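Local coordinates for protein N-acetyltransferase (Escherichia coli, PDB 6GTQ) that probably transfers an acetyl group from acetyl-CoA to an amino group of its substrate, as members of the GNAT family of N-acetyltransferases do, at residues 18-23 and 32-37; 60-65 and 103-108. The protein carries 1 engineered substitution. All blocks are in the same frame, centred on the assembly; numbering follows the deposited sequence.

Contact 1: 18-23 and 32-37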
loop_
_atom_site.group_PDB
_atom_site.type_symbol
_atom_site.label_atom_id
_atom_site.label_comp_id
_atom_site.label_asym_id
_atom_site.label_seq_id
_atom_site.Cartn_x
_atom_site.Cartn_y
_atom_site.Cartn_z
ATOM N N TYR A 18 -15.013 0.949 -15.491
ATOM C CA TYR A 18 -13.876 1.856 -15.340
ATOM C C TYR A 18 -13.136 2.141 -16.645
ATOM O O TYR A 18 -13.034 1.258 -17.499
ATOM C CB TYR A 18 -12.904 1.261 -14.315
ATOM C CG TYR A 18 -13.438 1.260 -12.901
ATOM C CD1 TYR A 18 -14.187 0.190 -12.415
ATOM C CD2 TYR A 18 -13.188 2.327 -12.039
ATOM C CE1 TYR A 18 -14.687 0.188 -11.111
ATOM C CE2 TYR A 18 -13.671 2.330 -10.730
ATOM C CZ TYR A 18 -14.425 1.262 -10.273
ATOM O OH TYR A 18 -14.901 1.278 -8.985
ATOM N N ASP A 19 -12.609 3.378 -16.795
ATOM C CA ASP A 19 -11.809 3.755 -17.958
ATOM C C ASP A 19 -10.347 3.516 -17.579
ATOM O O ASP A 19 -9.750 4.294 -16.833
ATOM C CB ASP A 19 -12.092 5.191 -18.424
ATOM C CG ASP A 19 -11.515 5.486 -19.794
ATOM O OD1 ASP A 19 -11.879 4.769 -20.763
ATOM O OD2 ASP A 19 -10.707 6.430 -19.905
ATOM N N LEU A 20 -9.799 2.386 -18.033
ATOM C CA LEU A 20 -8.414 2.012 -17.717
ATOM C C LEU A 20 -7.396 1.975 -18.870
ATOM O O LEU A 20 -6.212 2.227 -18.656
ATOM C CB LEU A 20 -8.395 0.654 -17.003
ATOM C CG LEU A 20 -9.046 0.547 -15.622
ATOM C CD1 LEU A 20 -10.235 1.487 -15.500
ATOM C CD2 LEU A 20 -9.472 -0.887 -15.355
ATOM N N GLN A 21 -7.850 1.660 -20.081
ATOM C CA GLN A 21 -6.960 1.585 -21.248
ATOM C C GLN A 21 -5.938 2.721 -21.386
ATOM O O GLN A 21 -4.793 2.449 -21.751
ATOM C CB GLN A 21 -7.764 1.444 -22.554
ATOM C CG GLN A 21 -8.419 0.060 -22.753
ATOM C CD GLN A 21 -7.479 -1.137 -22.726
ATOM O OE1 GLN A 21 -7.801 -2.192 -22.163
ATOM N NE2 GLN A 21 -6.306 -1.014 -23.337
ATOM N N ARG A 22 -6.340 3.971 -21.094
ATOM C CA ARG A 22 -5.472 5.146 -21.206
ATOM C C ARG A 22 -4.365 5.239 -20.139
ATOM O O ARG A 22 -3.376 5.933 -20.380
ATOM C CB ARG A 22 -6.313 6.430 -21.224
ATOM N N PHE A 23 -4.527 4.557 -18.975
ATOM C CA PHE A 23 -3.585 4.577 -17.845
ATOM C C PHE A 23 -2.135 4.282 -18.242
ATOM O O PHE A 23 -1.880 3.323 -18.975
ATOM C CB PHE A 23 -4.050 3.638 -16.709
ATOM C CG PHE A 23 -3.192 3.649 -15.454
ATOM C CD1 PHE A 23 -3.445 4.549 -14.427
ATOM C CD2 PHE A 23 -2.155 2.734 -15.289
ATOM C CE1 PHE A 23 -2.653 4.562 -13.278
ATOM C CE2 PHE A 23 -1.362 2.754 -14.140
ATOM C CZ PHE A 23 -1.621 3.663 -13.141
ATOM N N LEU A 32 -0.332 -3.370 -17.570
ATOM C CA LEU A 32 -0.942 -4.612 -17.995
ATOM C C LEU A 32 -1.661 -5.287 -16.867
ATOM O O LEU A 32 -2.717 -5.868 -17.104
ATOM C CB LEU A 32 0.099 -5.531 -18.631
ATOM C CG LEU A 32 0.456 -5.189 -20.075
ATOM C CD1 LEU A 32 1.848 -5.674 -20.420
ATOM C CD2 LEU A 32 -0.586 -5.733 -21.053
ATOM N N PHE A 33 -1.149 -5.162 -15.624
ATOM C CA PHE A 33 -1.854 -5.745 -14.491
ATOM C C PHE A 33 -3.223 -5.077 -14.336
ATOM O O PHE A 33 -4.214 -5.771 -14.118
ATOM C CB PHE A 33 -1.045 -5.687 -13.182
ATOM C CG PHE A 33 -1.789 -6.347 -12.042
ATOM C CD1 PHE A 33 -1.870 -7.731 -11.952
ATOM C CD2 PHE A 33 -2.477 -5.582 -11.104
ATOM C CE1 PHE A 33 -2.613 -8.341 -10.939
ATOM C CE2 PHE A 33 -3.215 -6.193 -10.088
ATOM C CZ PHE A 33 -3.272 -7.569 -10.011
ATOM N N LEU A 34 -3.280 -3.748 -14.487
ATOM C CA LEU A 34 -4.516 -2.991 -14.349
ATOM C C LEU A 34 -5.532 -3.289 -15.454
ATOM O O LEU A 34 -6.719 -3.459 -15.161
ATOM C CB LEU A 34 -4.219 -1.478 -14.276
ATOM C CG LEU A 34 -5.434 -0.554 -14.137
ATOM C CD1 LEU A 34 -5.984 -0.543 -12.717
ATOM C CD2 LEU A 34 -5.130 0.828 -14.618
ATOM N N THR A 35 -5.077 -3.342 -16.711
ATOM C CA THR A 35 -5.974 -3.510 -17.855
ATOM C C THR A 35 -6.332 -4.975 -18.198
ATOM O O THR A 35 -7.208 -5.172 -19.043
ATOM C CB THR A 35 -5.418 -2.756 -19.081
ATOM O OG1 THR A 35 -4.038 -3.085 -19.257
ATOM C CG2 THR A 35 -5.574 -1.241 -18.954
ATOM N N THR A 36 -5.702 -5.990 -17.556
ATOM C CA THR A 36 -6.005 -7.402 -17.867
ATOM C C THR A 36 -6.196 -8.326 -16.639
ATOM O O THR A 36 -6.779 -9.404 -16.795
ATOM C CB THR A 36 -4.947 -8.032 -18.840
ATOM O OG1 THR A 36 -3.649 -8.042 -18.249
ATOM C CG2 THR A 36 -4.889 -7.361 -20.209
ATOM N N HIS A 37 -5.705 -7.940 -15.437
ATOM C CA HIS A 37 -5.768 -8.838 -14.269
ATOM C C HIS A 37 -6.390 -8.276 -12.992
ATOM O O HIS A 37 -6.966 -9.062 -12.238
ATOM C CB HIS A 37 -4.365 -9.399 -13.941
ATOM C CG HIS A 37 -3.849 -10.348 -14.979
ATOM N ND1 HIS A 37 -4.364 -11.630 -15.106
ATOM C CD2 HIS A 37 -2.919 -10.156 -15.941
ATOM C CE1 HIS A 37 -3.726 -12.176 -16.130
ATOM N NE2 HIS A 37 -2.845 -11.328 -16.663
#
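Leu34 presses one branch of its side chain onto Phe23, and this is the tight end of the contact. Its CD2 methyl lies over one face of the Phe23 ring, 3.5 Å from Phe23 CG. Phe23 CD2 is almost as near to that methyl, at 3.6 Å, and Phe23 CD1 is farther from it. The methyl thus sits at the CB-bearing end of the ring rather than over its centre. Leu34 gets there with CG anti to the backbone N (chi1 180°), and its side chain meets Phe23 at about a right angle. The other neighbour of the same branch is Leu20, whose CB lies 4.0 Å from Leu34 CD2, so one methyl fills the angle between two apolar side chains. Phe23 and Leu34 are both buried, with Tyr64 touching Leu34 from strand 61-74.

Packing is looser at the Gln21 end, where Gln21 is exposed and Thr35 partly so. The CB of Gln21 points away from the helix, but a bend at chi2 (-57°) swings the amide back, and Gln21 OE1 ends 3.9 Å from Thr35 CB, a van der Waals approach without a polar bond. Thr35 turns its methyl to the loop, with CG2 3.5 Å from Leu20 O, while its hydroxyl bonds to Asn31 O one helical turn earlier. Leu20 O is also the acceptor of the 2.9 Å bond from Phe23 N, which closes a type I turn from Leu20 to Phe23, whose two end residues both touch Leu34.

The contact, 255 Å² of surface summed over both sides, packs this beta turn on the C-terminal part of helix 28-36, a position that matches the helical region after the first strand of the GNAT fold.

Contact 2: 60-65 and 103-108; sequences QVLGYY and RSLQGQ
Leu62 and Leu105 meet with their side chains crossing at about a right angle, and Leu105 reaches over with a single methyl. Leu105 CD1 comes to 3.7 Å from Leu62 CB. The same methyl is 3.9 Å from the backbone Leu62 O, so it rests against the root of the side chain and the adjoining carbonyl. Leu105 has CG anti to its own carbonyl carbon (chi1 -75°), the setting that goes with CD1 lying against Leu62 CB. The other branch of Leu62 runs to the neighbouring residue, placing its CD2 3.7 Å from Ser104 OG. That is only packing, since the hydroxyl is hydrogen-bonded to Asp102. Leu52 and Trp110 also touch Leu105, which is buried, while Ser104 is exposed.

Near the start of strand 61-74 a classic beta bulge sets Leu62 and Gly63 opposite the single residue Leu52. In the other segment, a type II turn from Leu105 to Gln108, with a 3.3 Å bond from Gln108 N to Leu105 O, has Gly107 at its third position, with the positive phi (109°) that suits glycine there. This glycine-containing loop between strand 90-101 and helix 110-129 is consistent with the acetyl-CoA pyrophosphate-binding loop of GNAT motif A.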
loop_
_atom_site.group_PDB
_atom_site.type_symbol
_atom_site.label_atom_id
_atom_site.label_comp_id
_atom_site.label_asym_id
_atom_site.label_seq_id
_atom_site.Cartn_x
_atom_site.Cartn_y
_atom_site.Cartn_z
ATOM N N GLN A 60 -12.490 7.519 -14.733
ATOM C CA GLN A 60 -11.139 7.472 -15.299
ATOM C C GLN A 60 -10.090 7.230 -14.192
ATOM O O GLN A 60 -9.876 8.090 -13.334
ATOM C CB GLN A 60 -10.849 8.766 -16.069
ATOM C CG GLN A 60 -9.525 8.767 -16.820
ATOM C CD GLN A 60 -9.346 9.982 -17.700
ATOM O OE1 GLN A 60 -10.248 10.818 -17.845
ATOM N NE2 GLN A 60 -8.163 10.114 -18.297
ATOM N N VAL A 61 -9.452 6.049 -14.212
ATOM C CA VAL A 61 -8.455 5.636 -13.222
ATOM C C VAL A 61 -7.114 6.314 -13.463
ATOM O O VAL A 61 -6.532 6.158 -14.541
ATOM C CB VAL A 61 -8.340 4.089 -13.122
ATOM C CG1 VAL A 61 -7.207 3.663 -12.182
ATOM C CG2 VAL A 61 -9.666 3.481 -12.680
ATOM N N LEU A 62 -6.621 7.045 -12.447
ATOM C CA LEU A 62 -5.344 7.755 -12.499
ATOM C C LEU A 62 -4.343 7.252 -11.445
ATOM O O LEU A 62 -3.376 7.933 -11.110
ATOM C CB LEU A 62 -5.550 9.286 -12.420
ATOM C CG LEU A 62 -6.227 9.956 -13.635
ATOM C CD1 LEU A 62 -6.560 11.391 -13.339
ATOM C CD2 LEU A 62 -5.377 9.856 -14.893
ATOM N N GLY A 63 -4.566 6.039 -10.974
ATOM C CA GLY A 63 -3.730 5.418 -9.962
ATOM C C GLY A 63 -4.458 4.316 -9.239
ATOM O O GLY A 63 -5.690 4.317 -9.172
ATOM N N TYR A 64 -3.692 3.360 -8.705
ATOM C CA TYR A 64 -4.233 2.222 -7.974
ATOM C C TYR A 64 -3.267 1.618 -6.961
ATOM O O TYR A 64 -2.053 1.848 -7.014
ATOM C CB TYR A 64 -4.719 1.132 -8.953
ATOM C CG TYR A 64 -3.648 0.257 -9.581
ATOM C CD1 TYR A 64 -3.232 -0.926 -8.966
ATOM C CD2 TYR A 64 -3.133 0.550 -10.844
ATOM C CE1 TYR A 64 -2.294 -1.766 -9.568
ATOM C CE2 TYR A 64 -2.217 -0.302 -11.471
ATOM C CZ TYR A 64 -1.796 -1.453 -10.822
ATOM O OH TYR A 64 -0.893 -2.293 -11.418
ATOM N N TYR A 65 -3.819 0.796 -6.075
ATOM C CA TYR A 65 -3.060 0.003 -5.115
ATOM C C TYR A 65 -3.813 -1.297 -4.827
ATOM O O TYR A 65 -5.026 -1.350 -5.015
ATOM C CB TYR A 65 -2.623 0.792 -3.853
ATOM C CG TYR A 65 -3.659 0.985 -2.765
ATOM C CD1 TYR A 65 -3.959 -0.042 -1.871
ATOM C CD2 TYR A 65 -4.235 2.234 -2.538
ATOM C CE1 TYR A 65 -4.880 0.138 -0.843
ATOM C CE2 TYR A 65 -5.143 2.434 -1.496
ATOM C CZ TYR A 65 -5.462 1.381 -0.653
ATOM O OH TYR A 65 -6.374 1.553 0.357
ATOM N N ARG A 103 1.215 9.034 -14.975
ATOM C CA ARG A 103 2.237 10.044 -15.296
ATOM C C ARG A 103 1.733 11.484 -15.192
ATOM O O ARG A 103 2.501 12.361 -14.791
ATOM C CB ARG A 103 2.820 9.803 -16.697
ATOM C CG ARG A 103 3.840 8.677 -16.789
ATOM C CD ARG A 103 4.170 8.393 -18.245
ATOM N NE ARG A 103 5.219 7.382 -18.386
ATOM C CZ ARG A 103 6.491 7.650 -18.662
ATOM N NH1 ARG A 103 7.374 6.666 -18.765
ATOM N NH2 ARG A 103 6.888 8.903 -18.850
ATOM N N SER A 104 0.446 11.719 -15.543
ATOM C CA SER A 104 -0.210 13.026 -15.483
ATOM C C SER A 104 -0.309 13.578 -14.057
ATOM O O SER A 104 -0.325 14.797 -13.878
ATOM C CB SER A 104 -1.591 12.967 -16.125
ATOM O OG SER A 104 -2.496 12.167 -15.385
ATOM N N LEU A 105 -0.366 12.693 -13.050
ATOM C CA LEU A 105 -0.475 13.094 -11.647
ATOM C C LEU A 105 0.855 13.137 -10.896
ATOM O O LEU A 105 0.931 13.780 -9.846
ATOM C CB LEU A 105 -1.487 12.213 -10.899
ATOM C CG LEU A 105 -2.971 12.477 -11.180
ATOM C CD1 LEU A 105 -3.826 11.687 -10.237
ATOM C CD2 LEU A 105 -3.329 13.960 -11.034
ATOM N N GLN A 106 1.898 12.471 -11.436
ATOM C CA GLN A 106 3.232 12.370 -10.832
ATOM C C GLN A 106 3.861 13.742 -10.543
ATOM O O GLN A 106 3.876 14.616 -11.411
ATOM C CB GLN A 106 4.159 11.462 -11.662
ATOM C CG GLN A 106 3.770 9.975 -11.567
ATOM C CD GLN A 106 4.556 9.033 -12.460
ATOM O OE1 GLN A 106 5.472 9.425 -13.207
ATOM N NE2 GLN A 106 4.207 7.750 -12.397
ATOM N N GLY A 107 4.304 13.911 -9.292
ATOM C CA GLY A 107 4.876 15.144 -8.763
ATOM C C GLY A 107 3.969 15.855 -7.769
ATOM O O GLY A 107 4.392 16.822 -7.129
ATOM N N GLN A 108 2.716 15.375 -7.620
ATOM C CA GLN A 108 1.707 15.966 -6.738
ATOM C C GLN A 108 1.525 15.222 -5.403
ATOM O O GLN A 108 0.700 15.626 -4.584
ATOM C CB GLN A 108 0.366 16.121 -7.476
ATOM C CG GLN A 108 0.388 17.197 -8.560
ATOM C CD GLN A 108 -0.501 16.875 -9.736
ATOM O OE1 GLN A 108 -1.726 16.717 -9.608
ATOM N NE2 GLN A 108 0.098 16.791 -10.918
#

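The two contacts come in series along the chain, contact 1 closing before contact 2 opens, yet their centres are only 13 Å apart and they touch. The loop 18-23 joins them: Asp19 O lies 3.2 Å from Val61 N, a probable backbone hydrogen bond, and Phe23 CE1 packs 3.3 Å from Gly63 N. Contact 1 sets this loop against helix 28-36, while contact 2 sets strand 61-74 against the loop that leads from strand 90-101 into helix 110-129. Strands 61-74 and 90-101 are antiparallel neighbours in the mixed sheet. Loop 18-23 and strand 61-74 thus lie between helix 28-36 and the probable cofactor-binding loop of the GNAT fold.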